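Local coordinates for protein HP1028 (Helicobacter pylori, PDB 4INN) that probably binds and carries a small hydrophobic or amphipathic ligand in the cavity of its lipocalin-type beta-barrel, although its natural ligand is not established, at residues G38-Q43 against G132-T137; Y47-F52 against D71-K76; F52-E57 against Y63-S68; L100-V103 against S107-G110. The protein carries 1 engineered substitution. All blocks are in the same frame, centred on the assembly; numbering follows the deposited sequence.

Contact 1: residues G38-Q43 against G132-T137; sequences GIYQTQ and GDLEFT
The aromatic ring of Y40 lies against the isobutyl group of L134, and this pair makes up most of the contact between G38-Q43 and G132-T137. Methyl CD1 of L134 sits almost exactly over the middle of the ring, 4.0 Å from the centroid of the Y40 ring and 9° off its normal, a CH-pi contact. The branch carbon is near as well, with L134 CG 3.5 Å from Y40 CE1, while L134 CD2 lies 3.8 Å from Y40 CZ, toward the phenol end. The two side chains cross at about a right angle, so the leucine spans the ring instead of running along it. At the ring edge, in its plane, the carbonyl oxygen of G132 comes to 3.3 Å from Y40 CE1.

The next shell fixes both partners. The Y40 hydroxyl is hydrogen-bonded to the carbonyl oxygen of L36, and Q128 NE2 bonds to the oxygen of G132 that borders the ring. F55 meets the Y40 ring with its plane turned by about 80° and also touches L134. D133 OD2 accepts from R154 N and so ties the start of this strand to the last one.

No backbone hydrogen bond joins the two segments, since strand 147-154 runs between them: I39 pairs with L155 and Q41 with K153. Y40 and L134 therefore reach each other through buried side chains across one intervening strand, where the first strand closes on the last in the eight-stranded antiparallel barrel of the lipocalin fold.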
loop_
_atom_site.group_PDB
_atom_site.type_symbol
_atom_site.label_atom_id
_atom_site.label_comp_id
_atom_site.label_asym_id
_atom_site.label_seq_id
_atom_site.Cartn_x
_atom_site.Cartn_y
_atom_site.Cartn_z
ATOM N N GLY A 38 1.739 6.366 -7.922
ATOM C CA GLY A 38 0.884 7.417 -7.474
ATOM C C GLY A 38 0.593 7.290 -5.987
ATOM O O GLY A 38 1.040 6.385 -5.322
ATOM N N ILE A 39 -0.143 8.252 -5.477
ATOM C CA ILE A 39 -0.559 8.263 -4.120
ATOM C C ILE A 39 -2.091 8.030 -4.068
ATOM O O ILE A 39 -2.870 8.541 -4.912
ATOM C CB ILE A 39 -0.103 9.555 -3.488
ATOM C CG1 ILE A 39 1.414 9.510 -3.375
ATOM C CG2 ILE A 39 -0.690 9.687 -2.106
ATOM C CD1 ILE A 39 2.086 10.798 -2.928
ATOM N N TYR A 40 -2.506 7.205 -3.119
ATOM C CA TYR A 40 -3.896 6.840 -3.000
ATOM C C TYR A 40 -4.307 6.973 -1.561
ATOM O O TYR A 40 -3.479 7.049 -0.657
ATOM C CB TYR A 40 -4.131 5.390 -3.458
ATOM C CG TYR A 40 -3.741 5.124 -4.871
ATOM C CD1 TYR A 40 -4.683 5.111 -5.889
ATOM C CD2 TYR A 40 -2.422 4.941 -5.200
ATOM C CE1 TYR A 40 -4.290 4.911 -7.213
ATOM C CE2 TYR A 40 -2.023 4.740 -6.511
ATOM C CZ TYR A 40 -2.953 4.710 -7.506
ATOM O OH TYR A 40 -2.515 4.493 -8.774
ATOM N N GLN A 41 -5.598 7.022 -1.348
ATOM C CA GLN A 41 -6.127 7.083 0.014
ATOM C C GLN A 41 -6.904 5.813 0.239
ATOM O O GLN A 41 -7.858 5.546 -0.474
ATOM C CB GLN A 41 -7.042 8.310 0.200
ATOM C CG GLN A 41 -7.598 8.398 1.618
ATOM C CD GLN A 41 -8.644 9.487 1.814
ATOM O OE1 GLN A 41 -8.736 10.439 1.040
ATOM N NE2 GLN A 41 -9.412 9.362 2.906
ATOM N N THR A 42 -6.498 5.039 1.227
ATOM C CA THR A 42 -7.139 3.762 1.496
ATOM C C THR A 42 -8.509 3.937 2.146
ATOM O O THR A 42 -8.921 5.042 2.510
ATOM C CB THR A 42 -6.291 2.895 2.426
ATOM O OG1 THR A 42 -6.328 3.463 3.737
ATOM C CG2 THR A 42 -4.842 2.783 1.925
ATOM N N GLN A 43 -9.215 2.831 2.285
ATOM C CA GLN A 43 -10.573 2.830 2.768
ATOM C C GLN A 43 -10.525 2.383 4.190
ATOM O O GLN A 43 -9.945 1.366 4.502
ATOM C CB GLN A 43 -11.424 1.849 1.948
ATOM C CG GLN A 43 -12.918 2.036 2.126
ATOM C CD GLN A 43 -13.760 1.036 1.340
ATOM O OE1 GLN A 43 -13.569 0.821 0.159
ATOM N NE2 GLN A 43 -14.715 0.441 2.008
ATOM N N GLY A 132 -8.247 6.372 -12.356
ATOM C CA GLY A 132 -7.036 6.027 -11.623
ATOM C C GLY A 132 -7.276 5.283 -10.318
ATOM O O GLY A 132 -6.345 4.753 -9.755
ATOM N N ASP A 133 -8.520 5.248 -9.841
ATOM C CA ASP A 133 -8.844 4.661 -8.529
ATOM C C ASP A 133 -8.579 3.174 -8.574
ATOM O O ASP A 133 -8.580 2.593 -9.642
ATOM C CB ASP A 133 -10.303 4.896 -8.161
ATOM C CG ASP A 133 -10.572 6.313 -7.662
ATOM O OD1 ASP A 133 -11.718 6.566 -7.164
ATOM O OD2 ASP A 133 -9.655 7.172 -7.744
ATOM N N LEU A 134 -8.318 2.569 -7.420
ATOM C CA LEU A 134 -8.015 1.160 -7.376
ATOM C C LEU A 134 -9.144 0.417 -6.724
ATOM O O LEU A 134 -9.759 0.904 -5.777
ATOM C CB LEU A 134 -6.737 0.878 -6.592
ATOM C CG LEU A 134 -5.461 1.643 -6.915
ATOM C CD1 LEU A 134 -4.335 1.070 -6.055
ATOM C CD2 LEU A 134 -5.053 1.605 -8.379
ATOM N N GLU A 135 -9.419 -0.761 -7.262
ATOM C CA GLU A 135 -10.184 -1.779 -6.576
ATOM C C GLU A 135 -9.160 -2.760 -6.040
ATOM O O GLU A 135 -8.576 -3.509 -6.804
ATOM C CB GLU A 135 -11.146 -2.476 -7.516
ATOM C CG GLU A 135 -12.004 -1.511 -8.300
ATOM C CD GLU A 135 -13.282 -2.161 -8.776
ATOM O OE1 GLU A 135 -13.236 -3.089 -9.632
ATOM O OE2 GLU A 135 -14.344 -1.746 -8.259
ATOM N N PHE A 136 -8.956 -2.736 -4.726
ATOM C CA PHE A 136 -7.830 -3.395 -4.089
ATOM C C PHE A 136 -8.340 -4.613 -3.329
ATOM O O PHE A 136 -9.076 -4.467 -2.337
ATOM C CB PHE A 136 -7.169 -2.396 -3.143
ATOM C CG PHE A 136 -6.037 -2.950 -2.362
ATOM C CD1 PHE A 136 -4.743 -2.746 -2.775
ATOM C CD2 PHE A 136 -6.260 -3.647 -1.175
ATOM C CE1 PHE A 136 -3.685 -3.248 -2.052
ATOM C CE2 PHE A 136 -5.196 -4.151 -0.443
ATOM C CZ PHE A 136 -3.914 -3.949 -0.885
ATOM N N THR A 137 -7.975 -5.799 -3.801
ATOM C CA THR A 137 -8.546 -7.034 -3.293
ATOM C C THR A 137 -7.574 -7.737 -2.391
ATOM O O THR A 137 -6.551 -8.218 -2.837
ATOM C CB THR A 137 -8.953 -8.020 -4.422
ATOM O OG1 THR A 137 -9.970 -7.440 -5.264
ATOM C CG2 THR A 137 -9.480 -9.374 -3.813
#

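Contact 2: residues Y47-F52 against D71-K76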
loop_
_atom_site.group_PDB
_atom_site.type_symbol
_atom_site.label_atom_id
_atom_site.label_comp_id
_atom_site.label_asym_id
_atom_site.label_seq_id
_atom_site.Cartn_x
_atom_site.Cartn_y
_atom_site.Cartn_z
ATOM N N TYR A 47 -10.854 -1.387 12.687
ATOM C CA TYR A 47 -9.860 -0.612 13.433
ATOM C C TYR A 47 -8.707 -0.150 12.534
ATOM O O TYR A 47 -7.748 0.463 13.020
ATOM C CB TYR A 47 -9.314 -1.415 14.648
ATOM C CG TYR A 47 -9.056 -2.859 14.311
ATOM C CD1 TYR A 47 -7.880 -3.240 13.671
ATOM C CD2 TYR A 47 -10.012 -3.836 14.578
ATOM C CE1 TYR A 47 -7.659 -4.552 13.317
ATOM C CE2 TYR A 47 -9.798 -5.151 14.221
ATOM C CZ TYR A 47 -8.621 -5.497 13.585
ATOM O OH TYR A 47 -8.398 -6.795 13.231
HETATM N N MSE A 48 -8.815 -0.405 11.228
HETATM C CA MSE A 48 -7.786 0.004 10.268
HETATM C C MSE A 48 -8.231 1.293 9.656
HETATM O O MSE A 48 -9.187 1.336 8.880
HETATM C CB MSE A 48 -7.542 -1.077 9.221
HETATM C CG MSE A 48 -7.370 -2.456 9.886
HETATM SE SE MSE A 48 -7.549 -3.958 8.616
HETATM C CE MSE A 48 -6.362 -3.059 7.312
ATOM N N LYS A 49 -7.527 2.356 10.000
ATOM C CA LYS A 49 -7.840 3.716 9.533
ATOM C C LYS A 49 -7.425 3.994 8.114
ATOM O O LYS A 49 -6.409 3.528 7.636
ATOM C CB LYS A 49 -7.120 4.757 10.397
ATOM C CG LYS A 49 -7.586 4.813 11.846
ATOM C CD LYS A 49 -7.116 6.094 12.531
ATOM C CE LYS A 49 -5.651 6.018 12.949
ATOM N NZ LYS A 49 -5.222 7.292 13.616
ATOM N N SER A 50 -8.219 4.809 7.463
ATOM C CA SER A 50 -7.836 5.432 6.208
ATOM C C SER A 50 -6.392 5.950 6.305
ATOM O O SER A 50 -6.012 6.602 7.287
ATOM C CB SER A 50 -8.792 6.586 5.894
ATOM O OG SER A 50 -8.716 6.919 4.519
ATOM N N SER A 51 -5.577 5.621 5.314
ATOM C CA SER A 51 -4.198 6.116 5.276
ATOM C C SER A 51 -3.828 6.471 3.870
ATOM O O SER A 51 -4.513 6.091 2.929
ATOM C CB SER A 51 -3.206 5.119 5.902
ATOM O OG SER A 51 -3.028 3.974 5.089
ATOM N N PHE A 52 -2.796 7.296 3.739
ATOM C CA PHE A 52 -2.287 7.684 2.432
ATOM C C PHE A 52 -1.087 6.781 2.189
ATOM O O PHE A 52 -0.213 6.627 3.077
ATOM C CB PHE A 52 -1.863 9.150 2.386
ATOM C CG PHE A 52 -2.986 10.152 2.645
ATOM C CD1 PHE A 52 -4.035 10.325 1.714
ATOM C CD2 PHE A 52 -2.956 10.980 3.782
ATOM C CE1 PHE A 52 -5.031 11.269 1.944
ATOM C CE2 PHE A 52 -3.941 11.937 4.004
ATOM C CZ PHE A 52 -4.978 12.081 3.093
ATOM N N ASP A 71 -5.843 11.303 9.405
ATOM C CA ASP A 71 -6.078 12.212 10.525
ATOM C C ASP A 71 -4.791 12.832 11.082
ATOM O O ASP A 71 -4.798 13.362 12.180
ATOM C CB ASP A 71 -6.868 11.485 11.627
ATOM C CG ASP A 71 -6.097 10.317 12.248
ATOM O OD1 ASP A 71 -4.852 10.389 12.376
ATOM O OD2 ASP A 71 -6.752 9.326 12.642
ATOM N N GLY A 72 -3.692 12.744 10.332
ATOM C CA GLY A 72 -2.425 13.357 10.712
ATOM C C GLY A 72 -1.635 12.684 11.831
ATOM O O GLY A 72 -0.533 13.128 12.158
ATOM N N SER A 73 -2.159 11.607 12.414
ATOM C CA SER A 73 -1.559 11.060 13.629
ATOM C C SER A 73 -0.134 10.555 13.405
ATOM O O SER A 73 0.316 10.372 12.268
ATOM C CB SER A 73 -2.439 9.984 14.261
ATOM O OG SER A 73 -2.782 8.973 13.345
ATOM N N LYS A 74 0.579 10.376 14.511
ATOM C CA LYS A 74 1.990 10.049 14.473
ATOM C C LYS A 74 2.179 8.582 14.098
ATOM O O LYS A 74 1.377 7.722 14.468
ATOM C CB LYS A 74 2.680 10.364 15.819
ATOM C CG LYS A 74 3.950 9.548 16.032
ATOM C CD LYS A 74 5.056 10.213 16.843
ATOM C CE LYS A 74 6.357 9.407 16.710
ATOM N NZ LYS A 74 7.563 10.224 17.003
ATOM N N ALA A 75 3.248 8.331 13.348
ATOM C CA ALA A 75 3.693 7.006 13.006
ATOM C C ALA A 75 4.058 6.214 14.258
ATOM O O ALA A 75 4.731 6.711 15.152
ATOM C CB ALA A 75 4.908 7.100 12.101
ATOM N N LYS A 76 3.660 4.955 14.277
ATOM C CA LYS A 76 3.865 4.104 15.430
ATOM C C LYS A 76 4.787 2.956 15.036
ATOM O O LYS A 76 5.204 2.860 13.898
ATOM C CB LYS A 76 2.513 3.608 15.991
ATOM C CG LYS A 76 1.300 3.968 15.147
ATOM C CD LYS A 76 0.058 3.185 15.522
ATOM C CE LYS A 76 0.010 1.783 14.901
ATOM N NZ LYS A 76 -1.290 1.069 15.149
#
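K49 reaches from the loop ahead of strand 51-58, next to the ligand-pocket selenomethionine M48, to D71 and S73, which form an Asx turn in the loop after strand 61-69 on the protein surface.

The ionic part is a salt bridge between K49 NZ and D71 OD2, 2.7 Å long, in which the carboxylate offers the lone pair on the side of its other oxygen. Lysine and aspartate cross at about a right angle. A bend in the lysine chain at chi3 (-78°) turns the ammonium toward the turn, and K49 CD also passes 3.3 Å from D71 OD2. D69 is a second, long and weak ionic partner of the same amine.

The remaining interactions are hydrogen bonds. K49 NZ donates to S73 OG over 3.0 Å, so the amine grips both ends of the turn. Inside the turn, D71 OD1 accepts twice from S73: from its backbone N at 3.0 Å, the bond that defines the Asx turn, and from its hydroxyl. S73 OG thus accepts from K49 NZ and donates to D71 OD1 at 2.7 Å.

Contact 3: residues F52-E57 against Y63-S68; sequences FVEFFE and YAYGIS
The F55 ring carries the methyl of A64 over the centre of one face, with A64 CB 3.9 Å from the ring centroid. Much the same happens to F56, where Y63 CB rests on one face, offset toward the rim and 3.7 Å from F56 CZ. The F56 and Y63 rings themselves are inclined by 23° and displaced, with centroids 5.7 Å apart and little overlap. The edge of the Y63 ring faces the carbonyl oxygen of F56, and that of Y65 meets F56 CE2, 4.0 Å from Y65 CD2. Placing CG between the backbone N and the carbonyl carbon (chi1 66°) swings the F56 ring over toward strand 63-68.

E54 and Y65 run next to each other in the same direction, with Y65 CE2 3.7 Å from E54 CB. Each polar end also has a partner beyond the hairpin: E54 OE2 makes a salt bridge with R167, and Y65 OH is hydrogen-bonded to the backbone N of F168.

Paired backbone bonds link E54 with Y65 and F56 with Y63. At the other end I67 and S68 both face F52, a classic beta bulge: I67 N donates to F52 O and F52 N to S68 O, each bond 2.8 Å. V53, F55 and A64 line the barrel interior, whereas F56 and Y65 pack against helix 170-174, an arrangement fitting a beta hairpin in the wall of a lipocalin barrel.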
loop_
_atom_site.group_PDB
_atom_site.type_symbol
_atom_site.label_atom_id
_atom_site.label_comp_id
_atom_site.label_asym_id
_atom_site.label_seq_id
_atom_site.Cartn_x
_atom_site.Cartn_y
_atom_site.Cartn_z
ATOM N N PHE A 52 -2.796 7.296 3.739
ATOM C CA PHE A 52 -2.287 7.684 2.432
ATOM C C PHE A 52 -1.087 6.781 2.189
ATOM O O PHE A 52 -0.213 6.627 3.077
ATOM C CB PHE A 52 -1.863 9.150 2.386
ATOM C CG PHE A 52 -2.986 10.152 2.645
ATOM C CD1 PHE A 52 -4.035 10.325 1.714
ATOM C CD2 PHE A 52 -2.956 10.980 3.782
ATOM C CE1 PHE A 52 -5.031 11.269 1.944
ATOM C CE2 PHE A 52 -3.941 11.937 4.004
ATOM C CZ PHE A 52 -4.978 12.081 3.093
ATOM N N VAL A 53 -1.071 6.173 1.006
ATOM C CA VAL A 53 -0.011 5.281 0.590
ATOM C C VAL A 53 0.496 5.592 -0.796
ATOM O O VAL A 53 -0.271 6.038 -1.618
ATOM C CB VAL A 53 -0.494 3.836 0.537
ATOM C CG1 VAL A 53 -0.985 3.408 1.912
ATOM C CG2 VAL A 53 -1.582 3.668 -0.507
ATOM N N GLU A 54 1.784 5.332 -1.038
ATOM C CA GLU A 54 2.387 5.492 -2.353
ATOM C C GLU A 54 2.802 4.195 -3.016
ATOM O O GLU A 54 3.562 3.437 -2.447
ATOM C CB GLU A 54 3.623 6.388 -2.283
ATOM C CG GLU A 54 4.311 6.563 -3.642
ATOM C CD GLU A 54 5.252 7.749 -3.705
ATOM O OE1 GLU A 54 5.522 8.373 -2.644
ATOM O OE2 GLU A 54 5.731 8.070 -4.821
ATOM N N PHE A 55 2.347 3.983 -4.245
ATOM C CA PHE A 55 2.783 2.843 -5.058
ATOM C C PHE A 55 3.974 3.290 -5.924
ATOM O O PHE A 55 3.975 4.417 -6.416
ATOM C CB PHE A 55 1.650 2.328 -5.963
ATOM C CG PHE A 55 0.638 1.467 -5.274
ATOM C CD1 PHE A 55 0.623 0.098 -5.468
ATOM C CD2 PHE A 55 -0.357 2.022 -4.496
ATOM C CE1 PHE A 55 -0.326 -0.720 -4.873
ATOM C CE2 PHE A 55 -1.307 1.223 -3.883
ATOM C CZ PHE A 55 -1.296 -0.156 -4.081
ATOM N N PHE A 56 4.960 2.418 -6.117
ATOM C CA PHE A 56 6.080 2.690 -7.039
ATOM C C PHE A 56 6.556 1.408 -7.730
ATOM O O PHE A 56 6.251 0.329 -7.228
ATOM C CB PHE A 56 7.241 3.378 -6.289
ATOM C CG PHE A 56 7.909 2.519 -5.228
ATOM C CD1 PHE A 56 9.100 1.890 -5.478
ATOM C CD2 PHE A 56 7.357 2.384 -3.963
ATOM C CE1 PHE A 56 9.721 1.115 -4.486
ATOM C CE2 PHE A 56 7.964 1.605 -2.972
ATOM C CZ PHE A 56 9.159 0.982 -3.230
ATOM N N GLU A 57 7.240 1.503 -8.887
ATOM C CA GLU A 57 7.828 0.285 -9.523
ATOM C C GLU A 57 9.304 0.153 -9.258
ATOM O O GLU A 57 9.994 1.122 -9.057
ATOM C CB GLU A 57 7.539 0.144 -11.046
ATOM C CG GLU A 57 8.446 0.873 -12.042
ATOM C CD GLU A 57 9.910 0.359 -12.197
ATOM O OE1 GLU A 57 10.174 -0.846 -12.489
ATOM O OE2 GLU A 57 10.841 1.213 -12.070
ATOM N N TYR A 63 5.263 -1.898 -5.851
ATOM C CA TYR A 63 5.377 -1.980 -4.416
ATOM C C TYR A 63 4.597 -0.809 -3.820
ATOM O O TYR A 63 4.281 0.113 -4.538
ATOM C CB TYR A 63 6.849 -1.843 -4.007
ATOM C CG TYR A 63 7.775 -2.891 -4.542
ATOM C CD1 TYR A 63 8.172 -3.956 -3.753
ATOM C CD2 TYR A 63 8.264 -2.815 -5.848
ATOM C CE1 TYR A 63 9.013 -4.935 -4.239
ATOM C CE2 TYR A 63 9.106 -3.780 -6.348
ATOM C CZ TYR A 63 9.474 -4.830 -5.538
ATOM O OH TYR A 63 10.301 -5.787 -6.045
ATOM N N ALA A 64 4.331 -0.827 -2.510
ATOM C CA ALA A 64 3.771 0.336 -1.828
ATOM C C ALA A 64 4.282 0.504 -0.390
ATOM O O ALA A 64 4.581 -0.495 0.294
ATOM C CB ALA A 64 2.251 0.259 -1.820
ATOM N N TYR A 65 4.353 1.766 0.062
ATOM C CA TYR A 65 4.704 2.084 1.458
ATOM C C TYR A 65 3.705 3.111 2.001
ATOM O O TYR A 65 2.983 3.729 1.233
ATOM C CB TYR A 65 6.144 2.609 1.568
ATOM C CG TYR A 65 6.324 4.015 1.021
ATOM C CD1 TYR A 65 6.093 5.120 1.819
ATOM C CD2 TYR A 65 6.720 4.228 -0.284
ATOM C CE1 TYR A 65 6.250 6.399 1.336
ATOM C CE2 TYR A 65 6.866 5.524 -0.782
ATOM C CZ TYR A 65 6.612 6.602 0.028
ATOM O OH TYR A 65 6.735 7.873 -0.464
ATOM N N GLY A 66 3.630 3.274 3.319
ATOM C CA GLY A 66 2.633 4.166 3.925
ATOM C C GLY A 66 3.237 5.532 4.195
ATOM O O GLY A 66 4.380 5.629 4.585
ATOM N N ILE A 67 2.475 6.592 3.981
ATOM C CA ILE A 67 2.978 7.932 4.180
ATOM C C ILE A 67 2.520 8.444 5.546
ATOM O O ILE A 67 3.335 8.732 6.407
ATOM C CB ILE A 67 2.508 8.845 3.029
ATOM C CG1 ILE A 67 3.264 8.479 1.753
ATOM C CG2 ILE A 67 2.679 10.325 3.378
ATOM C CD1 ILE A 67 2.681 9.122 0.532
ATOM N N SER A 68 1.207 8.530 5.733
ATOM C CA SER A 68 0.604 8.916 7.015
ATOM C C SER A 68 -0.869 8.536 7.015
ATOM O O SER A 68 -1.447 8.215 5.972
ATOM C CB SER A 68 0.737 10.419 7.277
ATOM O OG SER A 68 0.172 11.180 6.204
#

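Contact 4: residues L100-V103 against S107-G110; sequences LIKV and SYKG
K102 passes its aliphatic chain slantwise across the ring of Y108, its partner in a non-hydrogen-bonded antiparallel pair. With CG anti to the backbone N (chi1 -171°), the chain advances toward the phenol end. K102 CB lies 3.7 Å and K102 CG 3.8 Å from Y108 CE1. One carbon further, K102 CD has advanced to 3.8 Å from Y108 OH. Beyond it the chain bends at chi4 (47°), and NZ turns back to the hairpin loop, where it is hydrogen-bonded to the carbonyl oxygen of G104 and weakly to that of K105.

The strands are joined by three backbone bonds: I101 N to K109 O, K109 N to I101 O, and V103 N to S107 O. V103 and K109 cross at about a right angle, V103 CG2 lying 3.8 Å from K109 CG. In the buried part L100 CD2 packs 3.9 Å from Y108 CB.

Strands 95-104 and 107-115 form a hairpin of the barrel wall, flanked by strand 61-69, where F62 bonds to the L100 backbone and meets the Y108 ring edge-to-face, and by strand 120-128, where V126 pairs with Y108.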
loop_
_atom_site.group_PDB
_atom_site.type_symbol
_atom_site.label_atom_id
_atom_site.label_comp_id
_atom_site.label_asym_id
_atom_site.label_seq_id
_atom_site.Cartn_x
_atom_site.Cartn_y
_atom_site.Cartn_z
ATOM N N LEU A 100 3.876 -6.974 -6.945
ATOM C CA LEU A 100 2.727 -6.873 -7.878
ATOM C C LEU A 100 3.207 -6.827 -9.310
ATOM O O LEU A 100 4.032 -5.995 -9.639
ATOM C CB LEU A 100 1.877 -5.627 -7.626
ATOM C CG LEU A 100 0.632 -5.757 -6.762
ATOM C CD1 LEU A 100 -0.013 -4.392 -6.689
ATOM C CD2 LEU A 100 -0.353 -6.765 -7.307
ATOM N N ILE A 101 2.677 -7.724 -10.144
ATOM C CA ILE A 101 2.998 -7.786 -11.557
ATOM C C ILE A 101 1.818 -7.282 -12.369
ATOM O O ILE A 101 0.692 -7.736 -12.198
ATOM C CB ILE A 101 3.224 -9.239 -12.044
ATOM C CG1 ILE A 101 4.070 -10.058 -11.095
ATOM C CG2 ILE A 101 3.833 -9.250 -13.422
ATOM C CD1 ILE A 101 5.387 -9.459 -10.798
ATOM N N LYS A 102 2.109 -6.391 -13.303
ATOM C CA LYS A 102 1.149 -5.981 -14.325
ATOM C C LYS A 102 0.881 -7.138 -15.298
ATOM O O LYS A 102 1.800 -7.611 -15.943
ATOM C CB LYS A 102 1.745 -4.816 -15.095
ATOM C CG LYS A 102 0.848 -4.078 -16.076
ATOM C CD LYS A 102 1.459 -2.677 -16.279
ATOM C CE LYS A 102 1.115 -2.037 -17.605
ATOM N NZ LYS A 102 -0.338 -2.180 -17.857
ATOM N N VAL A 103 -0.375 -7.581 -15.382
ATOM C CA VAL A 103 -0.787 -8.645 -16.318
ATOM C C VAL A 103 -1.698 -8.166 -17.477
ATOM O O VAL A 103 -1.889 -8.876 -18.450
ATOM C CB VAL A 103 -1.489 -9.800 -15.569
ATOM C CG1 VAL A 103 -0.554 -10.397 -14.541
ATOM C CG2 VAL A 103 -2.797 -9.345 -14.913
ATOM N N SER A 107 -4.281 -4.056 -14.883
ATOM C CA SER A 107 -4.542 -5.204 -14.062
ATOM C C SER A 107 -3.286 -5.756 -13.495
ATOM O O SER A 107 -2.292 -5.903 -14.214
ATOM C CB SER A 107 -5.245 -6.248 -14.900
ATOM O OG SER A 107 -5.790 -7.203 -14.043
ATOM N N TYR A 108 -3.328 -6.083 -12.205
ATOM C CA TYR A 108 -2.105 -6.458 -11.455
ATOM C C TYR A 108 -2.379 -7.640 -10.553
ATOM O O TYR A 108 -3.461 -7.745 -10.023
ATOM C CB TYR A 108 -1.589 -5.255 -10.633
ATOM C CG TYR A 108 -1.350 -4.011 -11.460
ATOM C CD1 TYR A 108 -0.104 -3.681 -11.858
ATOM C CD2 TYR A 108 -2.381 -3.192 -11.851
ATOM C CE1 TYR A 108 0.137 -2.573 -12.623
ATOM C CE2 TYR A 108 -2.159 -2.082 -12.632
ATOM C CZ TYR A 108 -0.882 -1.780 -13.021
ATOM O OH TYR A 108 -0.563 -0.668 -13.802
ATOM N N LYS A 109 -1.400 -8.530 -10.388
ATOM C CA LYS A 109 -1.528 -9.706 -9.494
ATOM C C LYS A 109 -0.233 -10.088 -8.808
ATOM O O LYS A 109 0.837 -9.560 -9.093
ATOM C CB LYS A 109 -2.002 -10.954 -10.254
ATOM C CG LYS A 109 -2.945 -10.708 -11.403
ATOM C CD LYS A 109 -3.902 -11.856 -11.650
ATOM C CE LYS A 109 -3.181 -13.155 -11.935
ATOM N NZ LYS A 109 -4.113 -14.053 -12.684
ATOM N N GLY A 110 -0.334 -11.059 -7.924
ATOM C CA GLY A 110 0.828 -11.663 -7.320
ATOM C C GLY A 110 1.405 -10.949 -6.132
ATOM O O GLY A 110 2.459 -11.322 -5.635
#

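How the contacts relate
All four contacts belong to one closed eight-stranded antiparallel barrel whose strands follow sequence order. Contact 1 brings the first strand near the seventh, across the last strand, 147-154, and encloses the other three along the chain. Contact 3 is nested inside contact 2, and the two share F52 and strand 51-58, with centres about 13 Å apart; contact 4 follows in series. Strand 38-41 of contact 1 pairs directly with strand 51-58, while contacts 3 and 4 touch where F55 meets L100. Contacts 2 and 4, about 26 Å apart between centres, lie on opposite sides of the chain's centre. Local hairpins thus build the wall, and contact 1 helps close it into a barrel that, as in other lipocalins, probably encloses a ligand.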